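Local structure of oligopeptide-binding protein AppA (Bacillus subtilis, 1XOC) at residues G357-F362 with G388-T393; I269-K274 with F412-M417. The protein binds oligopeptides outside the cell and passes them to an ABC-type permease, a transport route that can replace the Opp system in sporulation and genetic competence. All blocks are in the same frame, centred on the assembly; numbering follows the deposited sequence.

Both contacts belong to one mixed beta-sheet of this family 5 solute-binding protein, and their centres lie about 14 Å apart. Strand 358-367 pairs in parallel with strand 390-396 (contact 1) and, on its other side, with strand 414-420, which in turn runs antiparallel to 265-271 (contact 2). Contact 1 is the outlying pair, about 30 Å from the centre of the chain, and contact 2 the deeper one, at about 17 Å. Phe362 joins them: its CZ packs 3.9 Å from Trp271 CZ3, and its CE1 lies equally close to Ala414 CB. The Lys359 side chain lies about 5 Å from a bound zinc ion. The bound peptide meets contact 2 through Met417, which packs on the peptide backbone.

Contact 1 of 2, residues G357-F362 with G388-T393; sequences GKKFSF and GIEVKT
Ser361 and Glu390 face each other across a parallel strand pair, the two beta-strands of a beta-alpha-beta unit whose crossover is helix 371-385. Three backbone bonds hold the register: Glu390 N to Phe360 O (3.0 Å), Phe362 N to Glu390 O and Lys392 N to Phe362 O. On the Ser361 face, the extended glutamate brings OE1 to two donors. Ser361 OG, anti to its own backbone N (chi1 176°), gives it a hydrogen bond of 2.9 Å on the anti side, 23° out of the carboxylate plane. Lys359 adds a salt bridge through NZ, modelled so short that its exact length is doubtful; long, flexible side chains suit this more open face, and the lysine also touches Ile352, a zinc ligand.

Apolar packing centres on Ile389, just before the strand, and on the face of Phe362 and Val391. Ile389 uses both branches: CD1 sits over the centre of the Phe360 ring, 3.9 Å from its centroid, while CG2 wedges between Phe360 CD2 and the edge of the Phe362 ring at CE2, 3.7 Å from each. Beta-branched Val391 lays CB over the rim of one Phe362 face, 4.1 Å from CZ. Leu384 and Leu287 touch Ile389, and the Trp344 ring meets that of Phe360. Gly388, with its positive phi, closes the Schellman motif ending helix 371-385, from which Gln381 NE2 hydrogen-bonds Val391 O.

Contact 2 of 2, residues I269-K274 with F412-M417; sequences IGWNEK and FDAMVM
Strands 269-271 and 414-417 run antiparallel, their axes 4.6 Å apart at 155°, with Gly270 and Met415 as the hydrogen-bonded pair: Gly270 N meets Met415 O at 2.9 Å, and Met415 N returns to Gly270 O at 3.1 Å. Two residues on, Asn272 N reaches Asp413 O at 3.0 Å. Trp271 and Ala414 form a non-hydrogen-bonded pair, where the small alanine lets the indole come close, CE3 lying 3.7 Å from the methyl CB. The pair is interior to the mixed sheet, since 265-271 also pairs with 483-496 and 414-420 with 358-367. Trp271 NE1 is satisfied by Thr484 OG1, and Asp413 OD2 accepts from Thr363 N.

Phe412 brings its ring alongside the Gly270–Asn272 backbone, on the side of Met415, because CG stands between the backbone N and the carbonyl carbon (chi1 68°). The ring edge lies near Gly270 O, and Asn272 CB makes a CH-pi contact over the face, 4.1 Å from the centroid. With an alanine for Phe412, a gap beside Gly270 would probably open and Asn272 CB would lose its CH-pi partner. Glycine suits position 270, since a CB there would press on Met415 CG. Met415 packs against Met405 of helix 398-405.

Contact 1 of 2, residues G357-F362 with G388-T393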
loop_
_atom_site.group_PDB
_atom_site.type_symbol
_atom_site.label_atom_id
_atom_site.label_comp_id
_atom_site.label_asym_id
_atom_site.label_seq_id
_atom_site.Cartn_x
_atom_site.Cartn_y
_atom_site.Cartn_z
ATOM N N GLY A 357 -6.300 -26.880 26.881
ATOM C CA GLY A 357 -5.451 -27.856 26.192
ATOM C C GLY A 357 -4.667 -27.324 25.001
ATOM O O GLY A 357 -4.251 -28.095 24.140
ATOM N N LYS A 358 -4.460 -26.008 24.952
ATOM C CA LYS A 358 -3.721 -25.362 23.866
ATOM C C LYS A 358 -2.637 -24.466 24.448
ATOM O O LYS A 358 -2.876 -23.789 25.444
ATOM C CB LYS A 358 -4.660 -24.489 23.029
ATOM C CG LYS A 358 -5.297 -25.169 21.814
ATOM C CD LYS A 358 -5.649 -24.125 20.739
ATOM C CE LYS A 358 -4.391 -23.581 20.033
ATOM N NZ LYS A 358 -4.616 -22.264 19.378
ATOM N N LYS A 359 -1.467 -24.434 23.811
ATOM C CA LYS A 359 -0.373 -23.595 24.282
ATOM C C LYS A 359 -0.336 -22.346 23.431
ATOM O O LYS A 359 -0.714 -22.393 22.269
ATOM C CB LYS A 359 0.959 -24.353 24.248
ATOM C CG LYS A 359 1.568 -24.603 22.876
ATOM C CD LYS A 359 2.855 -25.455 22.960
ATOM C CE LYS A 359 3.697 -25.365 21.663
ATOM N NZ LYS A 359 5.184 -25.445 21.897
ATOM N N PHE A 360 0.093 -21.233 24.016
ATOM C CA PHE A 360 0.143 -19.964 23.303
ATOM C C PHE A 360 1.448 -19.946 22.507
ATOM O O PHE A 360 2.470 -19.467 22.984
ATOM C CB PHE A 360 0.068 -18.785 24.270
ATOM C CG PHE A 360 -0.585 -17.558 23.686
ATOM C CD1 PHE A 360 -1.605 -16.917 24.371
ATOM C CD2 PHE A 360 -0.187 -17.042 22.447
ATOM C CE1 PHE A 360 -2.215 -15.787 23.855
ATOM C CE2 PHE A 360 -0.805 -15.897 21.927
ATOM C CZ PHE A 360 -1.817 -15.281 22.636
ATOM N N SER A 361 1.374 -20.506 21.301
ATOM C CA SER A 361 2.500 -20.669 20.401
ATOM C C SER A 361 2.041 -20.389 18.977
ATOM O O SER A 361 1.034 -20.946 18.535
ATOM C CB SER A 361 2.996 -22.104 20.467
ATOM O OG SER A 361 4.037 -22.322 19.534
ATOM N N PHE A 362 2.781 -19.535 18.270
ATOM C CA PHE A 362 2.450 -19.185 16.890
ATOM C C PHE A 362 3.677 -18.734 16.103
ATOM O O PHE A 362 4.731 -18.467 16.661
ATOM C CB PHE A 362 1.372 -18.090 16.848
ATOM C CG PHE A 362 1.824 -16.764 17.386
ATOM C CD1 PHE A 362 2.299 -15.766 16.525
ATOM C CD2 PHE A 362 1.769 -16.503 18.746
ATOM C CE1 PHE A 362 2.728 -14.561 17.028
ATOM C CE2 PHE A 362 2.189 -15.319 19.253
ATOM C CZ PHE A 362 2.653 -14.317 18.393
ATOM N N GLY A 388 5.439 -15.633 28.666
ATOM C CA GLY A 388 5.051 -17.019 28.424
ATOM C C GLY A 388 4.358 -17.283 27.107
ATOM O O GLY A 388 3.575 -18.223 26.988
ATOM N N ILE A 389 4.655 -16.458 26.107
ATOM C CA ILE A 389 4.134 -16.661 24.769
ATOM C C ILE A 389 5.292 -17.039 23.840
ATOM O O ILE A 389 6.306 -16.342 23.796
ATOM C CB ILE A 389 3.444 -15.393 24.277
ATOM C CG1 ILE A 389 2.159 -15.182 25.093
ATOM C CG2 ILE A 389 3.151 -15.493 22.781
ATOM C CD1 ILE A 389 1.371 -13.934 24.732
ATOM N N GLU A 390 5.115 -18.137 23.109
ATOM C CA GLU A 390 6.138 -18.710 22.241
ATOM C C GLU A 390 5.901 -18.286 20.791
ATOM O O GLU A 390 4.864 -18.583 20.198
ATOM C CB GLU A 390 6.114 -20.243 22.354
ATOM C CG GLU A 390 7.074 -20.978 21.425
ATOM C CD GLU A 390 7.090 -22.479 21.643
ATOM O OE1 GLU A 390 6.064 -23.164 21.429
ATOM O OE2 GLU A 390 8.155 -22.994 22.028
ATOM N N VAL A 391 6.879 -17.599 20.217
ATOM C CA VAL A 391 6.788 -17.198 18.814
ATOM C C VAL A 391 7.964 -17.734 17.990
ATOM O O VAL A 391 9.116 -17.678 18.425
ATOM C CB VAL A 391 6.469 -15.665 18.628
ATOM C CG1 VAL A 391 6.659 -14.865 19.838
ATOM C CG2 VAL A 391 7.126 -15.057 17.370
ATOM N N LYS A 392 7.616 -18.353 16.861
ATOM C CA LYS A 392 8.545 -18.753 15.816
ATOM C C LYS A 392 8.545 -17.644 14.786
ATOM O O LYS A 392 7.476 -17.210 14.350
ATOM C CB LYS A 392 8.072 -20.051 15.143
ATOM C CG LYS A 392 9.020 -20.567 14.023
ATOM C CD LYS A 392 8.621 -21.944 13.447
ATOM C CE LYS A 392 7.572 -21.804 12.338
ATOM N NZ LYS A 392 8.128 -21.269 11.056
ATOM N N THR A 393 9.713 -17.185 14.366
ATOM C CA THR A 393 9.737 -16.155 13.327
ATOM C C THR A 393 9.931 -16.836 11.970
ATOM O O THR A 393 10.521 -17.918 11.894
ATOM C CB THR A 393 10.809 -15.065 13.589
ATOM O OG1 THR A 393 12.108 -15.644 13.565
ATOM C CG2 THR A 393 10.613 -14.397 14.923
#

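Contact 2 of 2, residues I269-K274 with F412-M417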
loop_
_atom_site.group_PDB
_atom_site.type_symbol
_atom_site.label_atom_id
_atom_site.label_comp_id
_atom_site.label_asym_id
_atom_site.label_seq_id
_atom_site.Cartn_x
_atom_site.Cartn_y
_atom_site.Cartn_z
ATOM N N ILE A 269 1.571 -4.969 13.491
ATOM C CA ILE A 269 1.411 -6.406 13.556
ATOM C C ILE A 269 -0.035 -6.761 13.340
ATOM O O ILE A 269 -0.896 -6.306 14.063
ATOM C CB ILE A 269 1.861 -6.961 14.915
ATOM C CG1 ILE A 269 3.266 -6.490 15.254
ATOM C CG2 ILE A 269 1.748 -8.483 14.931
ATOM C CD1 ILE A 269 3.701 -6.837 16.653
ATOM N N GLY A 270 -0.276 -7.578 12.332
ATOM C CA GLY A 270 -1.600 -8.089 12.073
ATOM C C GLY A 270 -1.844 -9.406 12.776
ATOM O O GLY A 270 -1.152 -10.365 12.525
ATOM N N TRP A 271 -2.852 -9.429 13.639
ATOM C CA TRP A 271 -3.211 -10.625 14.390
ATOM C C TRP A 271 -4.390 -11.331 13.711
ATOM O O TRP A 271 -5.488 -10.825 13.717
ATOM C CB TRP A 271 -3.611 -10.246 15.818
ATOM C CG TRP A 271 -2.625 -9.415 16.584
ATOM C CD1 TRP A 271 -2.789 -8.139 16.995
ATOM C CD2 TRP A 271 -1.358 -9.831 17.078
ATOM N NE1 TRP A 271 -1.685 -7.714 17.684
ATOM C CE2 TRP A 271 -0.792 -8.744 17.751
ATOM C CE3 TRP A 271 -0.636 -11.018 17.012
ATOM C CZ2 TRP A 271 0.448 -8.807 18.362
ATOM C CZ3 TRP A 271 0.598 -11.076 17.612
ATOM C CH2 TRP A 271 1.126 -9.983 18.279
ATOM N N ASN A 272 -4.141 -12.487 13.109
ATOM C CA ASN A 272 -5.174 -13.160 12.322
ATOM C C ASN A 272 -6.228 -13.780 13.225
ATOM O O ASN A 272 -5.945 -14.732 13.933
ATOM C CB ASN A 272 -4.559 -14.237 11.433
ATOM C CG ASN A 272 -5.521 -14.761 10.393
ATOM O OD1 ASN A 272 -5.126 -15.451 9.458
ATOM N ND2 ASN A 272 -6.779 -14.415 10.530
ATOM N N GLU A 273 -7.441 -13.221 13.210
ATOM C CA GLU A 273 -8.537 -13.698 14.083
ATOM C C GLU A 273 -9.174 -15.026 13.611
ATOM O O GLU A 273 -10.045 -15.583 14.293
ATOM C CB GLU A 273 -9.570 -12.597 14.276
ATOM C CG GLU A 273 -8.946 -11.334 14.843
ATOM C CD GLU A 273 -9.925 -10.261 15.170
ATOM O OE1 GLU A 273 -9.514 -9.078 15.141
ATOM O OE2 GLU A 273 -11.090 -10.593 15.456
ATOM N N LYS A 274 -8.712 -15.564 12.485
ATOM C CA LYS A 274 -8.982 -16.960 12.135
ATOM C C LYS A 274 -8.299 -17.870 13.142
ATOM O O LYS A 274 -8.782 -18.969 13.420
ATOM C CB LYS A 274 -8.465 -17.312 10.748
ATOM C CG LYS A 274 -9.444 -17.131 9.647
ATOM C CD LYS A 274 -8.848 -17.591 8.320
ATOM C CE LYS A 274 -9.150 -19.044 8.010
ATOM N NZ LYS A 274 -8.219 -19.554 6.935
ATOM N N PHE A 412 -1.427 -17.083 7.577
ATOM C CA PHE A 412 -0.518 -16.528 8.580
ATOM C C PHE A 412 -1.231 -16.536 9.932
ATOM O O PHE A 412 -2.466 -16.470 9.981
ATOM C CB PHE A 412 -0.068 -15.102 8.199
ATOM C CG PHE A 412 -1.164 -14.075 8.241
ATOM C CD1 PHE A 412 -2.068 -13.970 7.209
ATOM C CD2 PHE A 412 -1.290 -13.235 9.317
ATOM C CE1 PHE A 412 -3.088 -12.996 7.239
ATOM C CE2 PHE A 412 -2.299 -12.232 9.331
ATOM C CZ PHE A 412 -3.191 -12.151 8.297
ATOM N N ASP A 413 -0.458 -16.654 11.012
ATOM C CA ASP A 413 -0.963 -16.469 12.381
ATOM C C ASP A 413 -0.867 -14.989 12.722
ATOM O O ASP A 413 -1.840 -14.346 13.147
ATOM C CB ASP A 413 -0.104 -17.223 13.391
ATOM C CG ASP A 413 -0.090 -18.732 13.182
ATOM O OD1 ASP A 413 -1.071 -19.292 12.644
ATOM O OD2 ASP A 413 0.921 -19.346 13.593
ATOM N N ALA A 414 0.309 -14.411 12.464
ATOM C CA ALA A 414 0.535 -12.977 12.684
ATOM C C ALA A 414 1.591 -12.517 11.706
ATOM O O ALA A 414 2.390 -13.310 11.248
ATOM C CB ALA A 414 0.969 -12.703 14.109
ATOM N N MET A 415 1.601 -11.229 11.370
ATOM C CA MET A 415 2.646 -10.719 10.493
ATOM C C MET A 415 3.050 -9.315 10.832
ATOM O O MET A 415 2.226 -8.534 11.276
ATOM C CB MET A 415 2.222 -10.793 9.039
ATOM C CG MET A 415 1.091 -9.890 8.682
ATOM S SD MET A 415 0.666 -10.034 6.936
ATOM C CE MET A 415 -0.892 -9.134 6.935
ATOM N N VAL A 416 4.325 -9.011 10.629
ATOM C CA VAL A 416 4.809 -7.626 10.696
ATOM C C VAL A 416 4.724 -7.065 9.285
ATOM O O VAL A 416 5.331 -7.582 8.372
ATOM C CB VAL A 416 6.259 -7.546 11.220
ATOM C CG1 VAL A 416 6.702 -6.073 11.264
ATOM C CG2 VAL A 416 6.396 -8.220 12.579
ATOM N N MET A 417 3.954 -5.985 9.089
ATOM C CA MET A 417 3.566 -5.584 7.726
ATOM C C MET A 417 3.337 -4.098 7.719
ATOM O O MET A 417 3.270 -3.498 8.782
ATOM C CB MET A 417 2.311 -6.317 7.299
ATOM C CG MET A 417 1.856 -6.204 5.857
ATOM S SD MET A 417 3.107 -6.353 4.605
ATOM C CE MET A 417 3.841 -7.923 4.982
#